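Local structure of uncharacterized protein MJ0690 (Methanocaldococcus jannaschii, 3K32) at residues 32-37 with 57-62; 11-16 with 47-52; 108-113 with 136-141; 19-24 with 152-157; 68-73 with 171-176. The protein is of unknown function but, as a predicted tRNA methyltransferase subunit of HUP-type fold carrying a PP-loop-like signature, probably binds ATP or a related nucleotide. All coordinates share one frame; numbering follows the deposited sequence.

Contacts 1 to 4 cluster round one parallel sheet of strand order 59-64, 32-39, 8-12, 104-106, 133-135, the Rossmann-like order of HUP domains. Contact 1 joins strands 32-39 and 59-64; contact 2, about 8 Å away centre to centre, sets the end of strand 8-12 and the loop after it against helix 47-56. Contact 4 brings helix 17-28 against segment 152-157, about 11 Å from contact 2 by the same measure. Contact 3, nested in the chain between the segments of contact 4, joins the loops after strands 104-106 and 133-135. Contacts 2 and 4 flank the PP-loop-like turn, where a nucleotide would probably bind; contact 5 packs two helices about 27 Å from contact 4, centre to centre.

Contact 1 of 5, residues 32-37 with 57-62; sequences NPHLIT and GFKHKV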
# COMPACT_ATOMS: atom_id res chain seq x y z
N ASN B 32 6.60 -15.87 -4.79
CA ASN B 32 7.79 -15.96 -5.62
C ASN B 32 7.78 -14.85 -6.68
O ASN B 32 7.05 -14.94 -7.67
CB ASN B 32 7.88 -17.32 -6.27
CG ASN B 32 9.24 -17.59 -6.82
OD1 ASN B 32 10.20 -16.90 -6.48
ND2 ASN B 32 9.35 -18.60 -7.68
N PRO B 33 8.57 -13.79 -6.45
CA PRO B 33 8.57 -12.63 -7.34
C PRO B 33 9.39 -12.86 -8.60
O PRO B 33 10.56 -13.23 -8.54
CB PRO B 33 9.25 -11.53 -6.50
CG PRO B 33 9.36 -12.09 -5.12
CD PRO B 33 9.46 -13.58 -5.31
N HIS B 34 8.76 -12.65 -9.75
CA HIS B 34 9.47 -12.67 -11.02
C HIS B 34 9.57 -11.23 -11.50
O HIS B 34 8.60 -10.67 -12.03
CB HIS B 34 8.74 -13.56 -12.02
CG HIS B 34 8.74 -15.02 -11.64
ND1 HIS B 34 8.14 -15.48 -10.49
CD2 HIS B 34 9.28 -16.10 -12.25
CE1 HIS B 34 8.30 -16.79 -10.41
NE2 HIS B 34 8.99 -17.19 -11.47
N LEU B 35 10.73 -10.62 -11.26
CA LEU B 35 10.98 -9.26 -11.69
C LEU B 35 10.99 -9.18 -13.21
O LEU B 35 11.64 -9.99 -13.88
CB LEU B 35 12.31 -8.75 -11.14
CG LEU B 35 12.33 -8.23 -9.70
CD1 LEU B 35 11.37 -9.00 -8.82
CD2 LEU B 35 13.74 -8.22 -9.10
N ILE B 36 10.25 -8.23 -13.74
CA ILE B 36 10.26 -7.96 -15.17
C ILE B 36 10.43 -6.46 -15.51
O ILE B 36 9.87 -5.56 -14.86
CB ILE B 36 9.01 -8.54 -15.86
CG1 ILE B 36 7.80 -7.70 -15.52
CG2 ILE B 36 8.78 -9.99 -15.45
CD1 ILE B 36 7.52 -6.69 -16.58
N THR B 37 11.23 -6.20 -16.53
CA THR B 37 11.51 -4.86 -17.00
C THR B 37 11.13 -4.77 -18.48
O THR B 37 11.63 -5.54 -19.30
CB THR B 37 13.02 -4.52 -16.87
OG1 THR B 37 13.45 -4.73 -15.53
CG2 THR B 37 13.29 -3.08 -17.25
N GLY B 57 18.89 -11.20 -5.51
CA GLY B 57 18.66 -12.63 -5.68
C GLY B 57 17.30 -13.01 -6.26
O GLY B 57 16.75 -14.07 -5.95
N PHE B 58 16.74 -12.16 -7.12
CA PHE B 58 15.45 -12.48 -7.72
C PHE B 58 15.57 -12.82 -9.20
O PHE B 58 16.42 -12.27 -9.90
CB PHE B 58 14.46 -11.33 -7.55
CG PHE B 58 14.01 -11.14 -6.14
CD1 PHE B 58 13.67 -12.24 -5.36
CD2 PHE B 58 13.90 -9.88 -5.59
CE1 PHE B 58 13.25 -12.08 -4.06
CE2 PHE B 58 13.48 -9.71 -4.29
CZ PHE B 58 13.14 -10.82 -3.52
N LYS B 59 14.73 -13.73 -9.65
CA LYS B 59 14.68 -14.07 -11.07
C LYS B 59 14.30 -12.83 -11.91
O LYS B 59 13.39 -12.08 -11.55
CB LYS B 59 13.67 -15.18 -11.31
CG LYS B 59 13.85 -16.39 -10.43
CD LYS B 59 12.60 -17.25 -10.48
CE LYS B 59 12.59 -18.32 -9.38
NZ LYS B 59 12.36 -17.73 -8.03
N HIS B 60 14.98 -12.62 -13.02
CA HIS B 60 14.69 -11.43 -13.82
C HIS B 60 14.55 -11.75 -15.30
O HIS B 60 15.23 -12.62 -15.83
CB HIS B 60 15.74 -10.33 -13.61
CG HIS B 60 15.46 -9.07 -14.36
ND1 HIS B 60 14.65 -8.07 -13.87
CD2 HIS B 60 15.92 -8.62 -15.56
CE1 HIS B 60 14.61 -7.07 -14.74
NE2 HIS B 60 15.37 -7.38 -15.77
N LYS B 61 13.66 -11.01 -15.95
CA LYS B 61 13.34 -11.20 -17.36
C LYS B 61 13.09 -9.84 -17.99
O LYS B 61 12.51 -8.96 -17.35
CB LYS B 61 12.09 -12.08 -17.47
CG LYS B 61 11.66 -12.43 -18.88
CD LYS B 61 11.15 -13.86 -18.93
CE LYS B 61 9.73 -13.95 -19.46
NZ LYS B 61 8.76 -13.35 -18.51
N VAL B 62 13.52 -9.65 -19.22
CA VAL B 62 13.09 -8.46 -19.94
C VAL B 62 12.08 -8.80 -21.02
O VAL B 62 12.25 -9.73 -21.78
CB VAL B 62 14.25 -7.58 -20.51
CG1 VAL B 62 15.60 -7.93 -19.88
CG2 VAL B 62 14.28 -7.62 -22.02
O HOH W 1 12.61 -15.04 -7.91
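L35 and H60 face each other across two parallel strands, with I36 opposite K61 and T37 opposite V62. The backbone bonds follow the parallel pattern: K61 N gives its hydrogen to L35 O at 3.1 Å and K61 O takes one from T37 N at 3.2 Å, so K61 bonds to the residues flanking its partner I36. A weak bond, L35 N to K59 O, comes before them.

N32, H34 and K59 form a polar group at the start of the strands. K59 NZ meets N32 OD1 at 2.8 Å, on a lone pair in the plane of the amide. The lysine runs extended as far as its last torsion, where a bend (chi4 72°) turns NZ to N32. Water 1 accepts from both K59 N and K59 NZ and donates to P33 O, tying the backbones together where the strands begin. H34 lies alongside K59, its NE2 3.7 Å from K59 CD; its ring is held by ND1, which donates to N32 O from above the carbonyl plane.

Strands 32-39 and 59-64 with helix 47-56 between them form a beta-alpha-beta crossover of the Rossmann-like sheet. L35, T37, H60 and V62 project from one face of it, where helix 47-56 touches L35, T37 and H60.

The apolar contacts centre on F58. P33 CG sits 4.0 Å above one face of its ring, offset toward the rim, while L35 CD2 approaches F58 CB to 3.5 Å and lies near the ring plane. A23 and K27 of helix 17-28 also touch F58, and T37 OG1 bonds to F13 O.

Contact 2 of 5, residues 11-16 with 47-52; sequences VLFSGG and KLAEET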
# COMPACT_ATOMS: atom_id res chain seq x y z
N VAL B 11 6.49 -8.81 -11.25
CA VAL B 11 6.69 -7.46 -10.74
C VAL B 11 7.41 -6.58 -11.75
O VAL B 11 8.60 -6.75 -12.00
CB VAL B 11 7.56 -7.50 -9.48
CG1 VAL B 11 7.58 -6.13 -8.81
CG2 VAL B 11 7.09 -8.57 -8.52
N LEU B 12 6.70 -5.61 -12.31
CA LEU B 12 7.37 -4.58 -13.08
C LEU B 12 8.45 -4.00 -12.21
O LEU B 12 8.22 -3.67 -11.05
CB LEU B 12 6.37 -3.50 -13.50
CG LEU B 12 5.50 -3.97 -14.67
CD1 LEU B 12 4.18 -3.24 -14.70
CD2 LEU B 12 6.28 -3.78 -15.97
N PHE B 13 9.65 -3.88 -12.76
CA PHE B 13 10.81 -3.62 -11.93
C PHE B 13 11.79 -2.72 -12.67
O PHE B 13 12.16 -3.00 -13.82
CB PHE B 13 11.43 -4.95 -11.54
CG PHE B 13 12.62 -4.84 -10.62
CD1 PHE B 13 12.45 -4.60 -9.27
CD2 PHE B 13 13.91 -5.05 -11.11
CE1 PHE B 13 13.54 -4.52 -8.43
CE2 PHE B 13 15.00 -4.99 -10.27
CZ PHE B 13 14.82 -4.71 -8.92
N SER B 14 12.19 -1.62 -12.02
CA SER B 14 13.06 -0.62 -12.65
C SER B 14 14.46 -0.67 -12.06
O SER B 14 15.40 -0.15 -12.66
CB SER B 14 12.51 0.78 -12.42
OG SER B 14 12.78 1.18 -11.08
N GLY B 15 14.58 -1.26 -10.88
CA GLY B 15 15.87 -1.34 -10.22
C GLY B 15 16.09 -0.26 -9.18
O GLY B 15 17.07 -0.31 -8.45
N GLY B 16 15.21 0.74 -9.11
CA GLY B 16 15.32 1.74 -8.05
C GLY B 16 15.03 1.16 -6.66
O GLY B 16 14.49 0.05 -6.53
N LYS B 47 19.66 -2.58 -18.33
CA LYS B 47 20.85 -3.15 -17.71
C LYS B 47 20.87 -2.97 -16.17
O LYS B 47 21.18 -3.90 -15.44
CB LYS B 47 22.12 -2.63 -18.41
CG LYS B 47 23.07 -1.86 -17.52
CD LYS B 47 24.19 -2.75 -17.00
CE LYS B 47 25.03 -3.33 -18.14
NZ LYS B 47 26.04 -4.32 -17.65
N LEU B 48 20.49 -1.79 -15.70
CA LEU B 48 20.50 -1.51 -14.26
C LEU B 48 19.61 -2.48 -13.46
O LEU B 48 20.03 -3.08 -12.47
CB LEU B 48 20.07 -0.05 -14.02
CG LEU B 48 20.29 0.61 -12.65
CD1 LEU B 48 18.98 0.76 -11.87
CD2 LEU B 48 21.35 -0.11 -11.82
N ALA B 49 18.36 -2.61 -13.91
CA ALA B 49 17.41 -3.47 -13.24
C ALA B 49 17.96 -4.90 -13.13
O ALA B 49 17.74 -5.58 -12.12
CB ALA B 49 16.09 -3.45 -13.98
N GLU B 50 18.67 -5.34 -14.17
CA GLU B 50 19.27 -6.67 -14.20
C GLU B 50 20.25 -6.90 -13.06
O GLU B 50 20.09 -7.84 -12.27
CB GLU B 50 19.99 -6.93 -15.53
CG GLU B 50 19.15 -7.67 -16.54
CD GLU B 50 19.98 -8.25 -17.69
OE1 GLU B 50 20.53 -7.46 -18.48
OE2 GLU B 50 20.06 -9.50 -17.79
N GLU B 51 21.26 -6.05 -13.00
CA GLU B 51 22.26 -6.11 -11.95
C GLU B 51 21.59 -6.11 -10.57
O GLU B 51 21.97 -6.88 -9.69
CB GLU B 51 23.22 -4.92 -12.07
CG GLU B 51 23.89 -4.82 -13.44
CD GLU B 51 24.71 -3.53 -13.61
OE1 GLU B 51 24.62 -2.64 -12.73
OE2 GLU B 51 25.43 -3.42 -14.62
N THR B 52 20.57 -5.27 -10.40
CA THR B 52 19.90 -5.16 -9.12
C THR B 52 19.16 -6.42 -8.70
O THR B 52 19.18 -6.78 -7.52
CB THR B 52 18.94 -3.98 -9.06
OG1 THR B 52 19.64 -2.78 -9.42
CG2 THR B 52 18.40 -3.83 -7.65
O HOH W 2 19.80 0.02 -8.31
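The carbonyl oxygen of G15 is tied to T52 through water 2, which donates to G15 O at 2.8 Å and lies 3.0 Å from T52 OG1. Beside this bridge the backbones nearly touch, G15 CA standing 4.0 Å from A49 CA. G15 has positive phi (97°), and a side chain here would run into A49 CA and L48 CD1, so both the bend and the neighbouring helix call for glycine.

F13 packs on the same two helix residues, A49 and T52. With CG anti to the backbone N (chi1 -178°), its ring turns an edge to the helix: A49 O lies in the ring plane, 3.4 Å from F13 CE2, and T52 CG2 meets F13 CZ at 3.9 Å. One face is roofed by its own chain, since G15 N lies over the ring centre. Replacing this phenylalanine with an alanine would probably open a gap between the loop and A49 and T52 and leave the G15 amide without the ring beneath it.

S14 points away from the helix; its OG accepts from G16 N at 3.2 Å in an almost straight bond (172°), an ST turn that leads into helix 17-28 with G16 at the N-cap. S14 OG also bonds to a glycerol, probably from the crystallisation liquor, which may mark the pocket. The S14-G15-G16 turn between the first parallel strand and its helix matches the SGGxDS signature of the PP-loop, which in ATP pyrophosphatases receives the nucleotide phosphates.

Contact 3 of 5, residues 108-113 with 136-141; sequences GTRRDD and TPLMGF
The guanidinium of R111 has the backbone of F141 over one face, F141 C being displaced toward the rim, and D112 OD1 at its NE edge, 2.8 Å away in a salt bridge. G108 O lies close to the guanidinium plane of R110 and takes hydrogens side-on from both NE and NH2; L138 CD1 approaches the group obliquely. The residues belong to two loops that follow strands 104-106 and 133-135, neighbours in the parallel sheet, and R110 to D113 form a type I turn.

R110 starts in the crowded position between its backbone N and carbonyl carbon (chi1 59°) and bends again at chi3, which folds the chain back over the loop. NE then meets G108 O at 3.1 Å, and NH1 forms a salt bridge with D113 OD2 at 2.7 Å. A leucine in its place is likely to leave D113 without its mate, the G108 carbonyl without two donors and the loop less firmly fixed.

Between the loops the packing is mainly side chain on backbone. L138 CB lies 3.3 Å from T109 O and its CD1 3.4 Å from G108 O, while the selenium of M139 rests near the R110 carbonyl. R111 NH2 also forms a salt bridge to E127 of the second subunit, so the contact is part of the dimer interface. Water 3 closes the far end, accepting from D112 N and donating to F141 O at 2.9 Å.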
# COMPACT_ATOMS: atom_id res chain seq x y z
N GLY B 108 5.59 -0.89 -8.68
CA GLY B 108 6.23 -0.10 -7.64
C GLY B 108 5.60 1.26 -7.40
O GLY B 108 6.23 2.17 -6.84
N THR B 109 4.35 1.39 -7.82
CA THR B 109 3.55 2.58 -7.56
C THR B 109 3.37 2.84 -6.06
O THR B 109 3.22 1.92 -5.26
CB THR B 109 2.18 2.45 -8.22
OG1 THR B 109 2.37 2.30 -9.63
CG2 THR B 109 1.37 3.72 -7.96
N ARG B 110 3.38 4.11 -5.69
CA ARG B 110 3.43 4.43 -4.28
C ARG B 110 2.54 5.63 -3.94
O ARG B 110 2.17 6.40 -4.82
CB ARG B 110 4.88 4.68 -3.87
CG ARG B 110 5.53 5.81 -4.66
CD ARG B 110 7.06 5.73 -4.68
NE ARG B 110 7.49 4.80 -5.71
CZ ARG B 110 8.37 5.08 -6.66
NH1 ARG B 110 8.95 6.27 -6.70
NH2 ARG B 110 8.69 4.16 -7.56
N ARG B 111 2.22 5.77 -2.66
CA ARG B 111 1.31 6.80 -2.19
C ARG B 111 1.62 8.22 -2.69
O ARG B 111 0.71 8.94 -3.10
CB ARG B 111 1.28 6.79 -0.66
CG ARG B 111 0.06 7.48 -0.04
CD ARG B 111 0.28 7.70 1.45
NE ARG B 111 1.20 8.81 1.70
CZ ARG B 111 1.81 9.03 2.86
NH1 ARG B 111 1.62 8.21 3.88
NH2 ARG B 111 2.63 10.07 3.00
N ASP B 112 2.88 8.63 -2.65
CA ASP B 112 3.22 10.04 -2.88
C ASP B 112 3.68 10.39 -4.30
O ASP B 112 4.11 11.51 -4.56
CB ASP B 112 4.24 10.51 -1.84
CG ASP B 112 3.70 10.42 -0.42
OD1 ASP B 112 2.48 10.30 -0.24
OD2 ASP B 112 4.50 10.46 0.53
N ASP B 113 3.58 9.43 -5.22
CA ASP B 113 3.84 9.67 -6.63
C ASP B 113 2.51 9.72 -7.38
O ASP B 113 1.82 8.72 -7.45
CB ASP B 113 4.68 8.54 -7.22
CG ASP B 113 6.17 8.68 -6.91
OD1 ASP B 113 6.55 9.54 -6.09
OD2 ASP B 113 6.97 7.92 -7.49
N THR B 136 -0.17 -3.46 -5.33
CA THR B 136 0.74 -2.33 -5.20
C THR B 136 1.21 -2.15 -3.76
O THR B 136 0.67 -1.37 -2.97
CB THR B 136 0.11 -1.05 -5.76
OG1 THR B 136 -1.07 -0.75 -5.03
CG2 THR B 136 -0.25 -1.26 -7.26
N PRO B 137 2.24 -2.91 -3.41
CA PRO B 137 2.75 -3.01 -2.05
C PRO B 137 3.02 -1.62 -1.45
O PRO B 137 2.77 -1.41 -0.27
CB PRO B 137 4.03 -3.80 -2.24
CG PRO B 137 3.84 -4.56 -3.46
CD PRO B 137 3.03 -3.70 -4.36
N LEU B 138 3.49 -0.68 -2.26
CA LEU B 138 3.92 0.62 -1.75
C LEU B 138 2.77 1.63 -1.62
O LEU B 138 2.93 2.72 -1.06
CB LEU B 138 5.03 1.18 -2.64
CG LEU B 138 6.18 0.22 -2.98
CD1 LEU B 138 7.24 0.92 -3.83
CD2 LEU B 138 6.82 -0.42 -1.72
N MSE B 139 1.60 1.28 -2.14
CA MSE B 139 0.51 2.26 -2.19
C MSE B 139 0.22 2.84 -0.81
O MSE B 139 -0.14 4.01 -0.70
CB MSE B 139 -0.77 1.67 -2.82
CG MSE B 139 -1.78 2.74 -3.20
SE MSE B 139 -1.10 4.12 -4.43
CE MSE B 139 -0.46 2.97 -5.81
N GLY B 140 0.36 2.04 0.24
CA GLY B 140 0.08 2.52 1.58
C GLY B 140 1.23 3.22 2.30
O GLY B 140 1.08 3.60 3.45
N PHE B 141 2.36 3.40 1.62
CA PHE B 141 3.57 3.95 2.23
C PHE B 141 3.98 5.28 1.63
O PHE B 141 4.07 5.43 0.42
CB PHE B 141 4.73 2.96 2.10
CG PHE B 141 4.44 1.64 2.72
CD1 PHE B 141 3.62 0.73 2.08
CD2 PHE B 141 4.96 1.31 3.95
CE1 PHE B 141 3.33 -0.50 2.66
CE2 PHE B 141 4.67 0.09 4.55
CZ PHE B 141 3.86 -0.82 3.90
O HOH W 3 4.81 7.51 -1.40

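Contact 4 of 5, residues 19-24 with 152-157; sequences SSLSAV and EFFILE
L21 and F153 are the closest pair along the backbone, their CA atoms 8.2 Å apart, where helix 19-24 runs at 170° to strand 154-157, nearly antiparallel to it, with 11.9 Å between the axes. Two phenylalanine rings, with S20, L21 and V24, bridge that distance. F154 carries most of the contact: its rim enters between S20, L21 and V24, three residues on one side of the helix. L21 CD2 meets F154 CE2 obliquely at 3.4 Å, V24 CG2 approaches F154 CZ at the ring edge at 3.8 Å, and S20 CB reaches the same CZ atom at 3.7 Å. V24 and F154 lie alongside each other, pointing opposite ways.

The fork of V24 is shared between the two rings. CG1, anti to the backbone N (chi1 173°), touches F153 CE1 at 3.8 Å, and CG2 is given to F154. F153 CB in turn lies over the centre of the F154 ring, 3.8 Å above its plane.

Helix 17-28 is the one that follows the PP-loop-like turn of this HUP-type domain, and strand 154-159 belongs to a separate two-stranded antiparallel sheet with strand 193-199. V196 of that second strand touches S20, and L199 touches F154. F153 meets K201 in a cation-pi contact and packs on L29 of the second subunit. The hydroxyl of S20 faces its own chain and bonds to G16 O, while S22 OG donates to S19 O at 2.6 Å.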
# COMPACT_ATOMS: atom_id res chain seq x y z
N SER B 19 11.11 0.32 -6.11
CA SER B 19 10.82 -0.89 -6.86
C SER B 19 11.38 -2.12 -6.16
O SER B 19 10.74 -3.16 -6.09
CB SER B 19 11.41 -0.77 -8.28
OG SER B 19 10.96 -1.82 -9.11
N SER B 20 12.59 -2.00 -5.63
CA SER B 20 13.24 -3.08 -4.92
C SER B 20 12.50 -3.41 -3.63
O SER B 20 12.32 -4.56 -3.30
CB SER B 20 14.69 -2.72 -4.62
OG SER B 20 15.40 -2.46 -5.81
N LEU B 21 12.05 -2.39 -2.91
CA LEU B 21 11.21 -2.58 -1.74
C LEU B 21 9.95 -3.35 -2.09
O LEU B 21 9.50 -4.21 -1.31
CB LEU B 21 10.84 -1.25 -1.08
CG LEU B 21 11.93 -0.54 -0.28
CD1 LEU B 21 11.37 0.71 0.40
CD2 LEU B 21 12.56 -1.48 0.74
N SER B 22 9.36 -3.07 -3.26
CA SER B 22 8.15 -3.82 -3.61
C SER B 22 8.47 -5.31 -3.75
O SER B 22 7.76 -6.15 -3.21
CB SER B 22 7.43 -3.26 -4.86
OG SER B 22 8.16 -3.50 -6.05
N ALA B 23 9.55 -5.61 -4.46
CA ALA B 23 10.02 -6.99 -4.60
C ALA B 23 10.12 -7.64 -3.23
O ALA B 23 9.45 -8.62 -2.94
CB ALA B 23 11.39 -7.03 -5.28
N VAL B 24 10.96 -7.03 -2.39
CA VAL B 24 11.25 -7.50 -1.05
C VAL B 24 10.00 -7.73 -0.22
O VAL B 24 9.87 -8.71 0.48
CB VAL B 24 12.15 -6.48 -0.32
CG1 VAL B 24 12.31 -6.88 1.15
CG2 VAL B 24 13.49 -6.38 -1.01
N GLU B 152 17.02 1.02 5.65
CA GLU B 152 17.12 -0.11 6.56
C GLU B 152 17.44 -1.42 5.85
O GLU B 152 18.14 -2.27 6.40
CB GLU B 152 15.85 -0.26 7.39
CG GLU B 152 16.03 0.21 8.81
CD GLU B 152 15.54 -0.81 9.80
OE1 GLU B 152 16.28 -1.77 10.08
OE2 GLU B 152 14.40 -0.66 10.29
N PHE B 153 16.96 -1.58 4.62
CA PHE B 153 17.21 -2.81 3.88
C PHE B 153 18.46 -2.75 3.01
O PHE B 153 19.16 -3.74 2.84
CB PHE B 153 16.00 -3.18 3.01
CG PHE B 153 14.92 -3.91 3.75
CD1 PHE B 153 14.90 -5.28 3.78
CD2 PHE B 153 13.92 -3.21 4.40
CE1 PHE B 153 13.90 -5.94 4.45
CE2 PHE B 153 12.93 -3.87 5.08
CZ PHE B 153 12.91 -5.24 5.10
N PHE B 154 18.75 -1.58 2.45
CA PHE B 154 19.74 -1.51 1.39
C PHE B 154 20.96 -0.66 1.69
O PHE B 154 20.90 0.33 2.41
CB PHE B 154 19.10 -1.03 0.09
CG PHE B 154 17.89 -1.83 -0.32
CD1 PHE B 154 18.00 -3.17 -0.64
CD2 PHE B 154 16.64 -1.22 -0.40
CE1 PHE B 154 16.87 -3.90 -1.02
CE2 PHE B 154 15.51 -1.94 -0.80
CZ PHE B 154 15.62 -3.28 -1.10
N ILE B 155 22.09 -1.09 1.13
CA ILE B 155 23.23 -0.22 1.01
C ILE B 155 23.01 0.64 -0.23
O ILE B 155 22.65 0.12 -1.30
CB ILE B 155 24.52 -1.02 0.88
CG1 ILE B 155 24.64 -1.99 2.05
CG2 ILE B 155 25.73 -0.08 0.89
CD1 ILE B 155 24.80 -1.28 3.36
N LEU B 156 23.19 1.94 -0.08
CA LEU B 156 22.82 2.87 -1.14
C LEU B 156 23.95 3.79 -1.61
O LEU B 156 24.91 4.06 -0.87
CB LEU B 156 21.63 3.72 -0.68
CG LEU B 156 20.39 2.92 -0.29
CD1 LEU B 156 19.33 3.85 0.34
CD2 LEU B 156 19.84 2.18 -1.51
N GLU B 157 23.83 4.27 -2.85
CA GLU B 157 24.80 5.19 -3.41
C GLU B 157 24.17 6.03 -4.50
O GLU B 157 23.30 5.54 -5.20
CB GLU B 157 25.98 4.42 -3.99
CG GLU B 157 27.30 5.13 -3.84
CD GLU B 157 28.41 4.39 -4.54
OE1 GLU B 157 29.50 4.26 -3.94
OE2 GLU B 157 28.19 3.93 -5.68

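Contact 5 of 5, residues 68-73 with 171-176; sequences KIVEKA and AEIRHI
Two helices cross here, 68-80, which follows the edge strand 59-64 of the parallel sheet, and 169-180, far along the chain near its C-terminal end. Their local axes pass 9.0 Å apart at a signed angle of -66°, and V70 and I173 lie nearest, with 5.8 Å between their CA atoms. The interface is built from small and branched side chains. V70 points at the partner helix: its CG1 meets I173 CG1 at 3.9 Å, while its CG2, set between the backbone N and the carbonyl carbon, closes on I176 CD1 at 3.4 Å. The side chains of V70 and I176 meet nearly perpendicular. One turn on, A73 CB receives the tip of I173, CD1, at 3.7 Å.

This helix-on-helix packing sits past the C-terminal ends of the parallel strands, away from the PP-loop-like turn, and joins chain regions with 97 residues between them. F40 touches V70 from the loop after strand 32-39, and V90 of helix 84-98 touches A73.

E71 extends the contact on the outer side. Its CB leads away from the other helix, but a bend in the chain (chi2 -66°) swings the carboxylate back across I176, with OE1 3.5 Å from I176 CG2. Both oxygens have charged partners: OE2 is in a salt bridge with R67 NE and OE1 with R180 NH2. On helix 171-176, E172 accepts from the backbone N of F40 and of I43.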
# COMPACT_ATOMS: atom_id res chain seq x y z
N LYS B 68 6.16 1.52 -30.78
CA LYS B 68 5.17 2.55 -31.05
C LYS B 68 4.58 3.10 -29.75
O LYS B 68 4.07 4.23 -29.71
CB LYS B 68 4.05 1.98 -31.91
CG LYS B 68 3.28 0.85 -31.24
CD LYS B 68 1.78 1.08 -31.25
CE LYS B 68 1.02 -0.12 -31.81
NZ LYS B 68 1.41 -0.42 -33.22
N ILE B 69 4.64 2.28 -28.69
CA ILE B 69 4.14 2.71 -27.40
C ILE B 69 4.93 3.92 -26.93
O ILE B 69 4.35 4.91 -26.49
CB ILE B 69 4.21 1.59 -26.35
CG1 ILE B 69 3.26 0.45 -26.73
CG2 ILE B 69 3.81 2.14 -24.99
CD1 ILE B 69 3.65 -0.84 -26.13
N VAL B 70 6.26 3.85 -27.06
CA VAL B 70 7.11 4.98 -26.66
C VAL B 70 7.12 6.10 -27.69
O VAL B 70 7.25 7.27 -27.33
CB VAL B 70 8.56 4.56 -26.30
CG1 VAL B 70 8.61 3.99 -24.89
CG2 VAL B 70 9.15 3.56 -27.35
N GLU B 71 6.96 5.74 -28.96
CA GLU B 71 6.86 6.76 -30.00
C GLU B 71 5.74 7.73 -29.64
O GLU B 71 5.88 8.95 -29.76
CB GLU B 71 6.63 6.13 -31.38
CG GLU B 71 7.85 5.41 -31.94
CD GLU B 71 9.01 6.36 -32.25
OE1 GLU B 71 8.78 7.59 -32.29
OE2 GLU B 71 10.14 5.87 -32.46
N LYS B 72 4.63 7.17 -29.17
CA LYS B 72 3.48 7.98 -28.79
C LYS B 72 3.73 8.75 -27.48
O LYS B 72 3.29 9.90 -27.32
CB LYS B 72 2.22 7.11 -28.70
CG LYS B 72 1.04 7.86 -28.18
CD LYS B 72 -0.25 7.11 -28.42
CE LYS B 72 -1.44 8.03 -28.18
NZ LYS B 72 -1.36 9.30 -28.97
N ALA B 73 4.44 8.12 -26.54
CA ALA B 73 4.81 8.81 -25.31
C ALA B 73 5.65 10.01 -25.67
O ALA B 73 5.54 11.07 -25.04
CB ALA B 73 5.58 7.90 -24.37
N ALA B 171 14.32 6.59 -19.94
CA ALA B 171 15.48 6.52 -20.82
C ALA B 171 15.11 6.28 -22.28
O ALA B 171 15.57 7.00 -23.17
CB ALA B 171 16.44 5.45 -20.34
N GLU B 172 14.27 5.27 -22.51
CA GLU B 172 13.87 4.92 -23.88
C GLU B 172 13.04 6.03 -24.51
O GLU B 172 13.11 6.26 -25.71
CB GLU B 172 13.15 3.56 -23.96
CG GLU B 172 14.07 2.36 -23.66
CD GLU B 172 13.62 1.04 -24.28
OE1 GLU B 172 12.68 0.40 -23.75
OE2 GLU B 172 14.24 0.61 -25.29
N ILE B 173 12.27 6.74 -23.68
CA ILE B 173 11.51 7.87 -24.17
C ILE B 173 12.46 9.01 -24.47
O ILE B 173 12.43 9.61 -25.55
CB ILE B 173 10.47 8.31 -23.15
CG1 ILE B 173 9.53 7.14 -22.82
CG2 ILE B 173 9.69 9.53 -23.66
CD1 ILE B 173 8.36 7.50 -21.94
N ARG B 174 13.33 9.29 -23.51
CA ARG B 174 14.34 10.31 -23.63
C ARG B 174 15.08 10.14 -24.95
O ARG B 174 15.30 11.10 -25.69
CB ARG B 174 15.32 10.20 -22.45
CG ARG B 174 15.78 11.53 -21.88
CD ARG B 174 16.32 11.36 -20.46
NE ARG B 174 17.72 11.75 -20.35
CZ ARG B 174 18.35 11.99 -19.20
NH1 ARG B 174 17.69 11.90 -18.05
NH2 ARG B 174 19.63 12.34 -19.19
N HIS B 175 15.45 8.90 -25.25
CA HIS B 175 16.24 8.62 -26.44
C HIS B 175 15.53 9.01 -27.72
O HIS B 175 16.12 9.64 -28.61
CB HIS B 175 16.62 7.15 -26.49
CG HIS B 175 17.79 6.88 -27.37
ND1 HIS B 175 17.67 6.46 -28.68
CD2 HIS B 175 19.12 6.99 -27.13
CE1 HIS B 175 18.87 6.30 -29.20
NE2 HIS B 175 19.77 6.62 -28.29
N ILE B 176 14.26 8.63 -27.84
CA ILE B 176 13.49 8.97 -29.02
C ILE B 176 13.48 10.49 -29.18
O ILE B 176 13.62 11.01 -30.29
CB ILE B 176 12.04 8.42 -28.96
CG1 ILE B 176 12.07 6.89 -28.90
CG2 ILE B 176 11.24 8.86 -30.18
CD1 ILE B 176 10.71 6.25 -28.84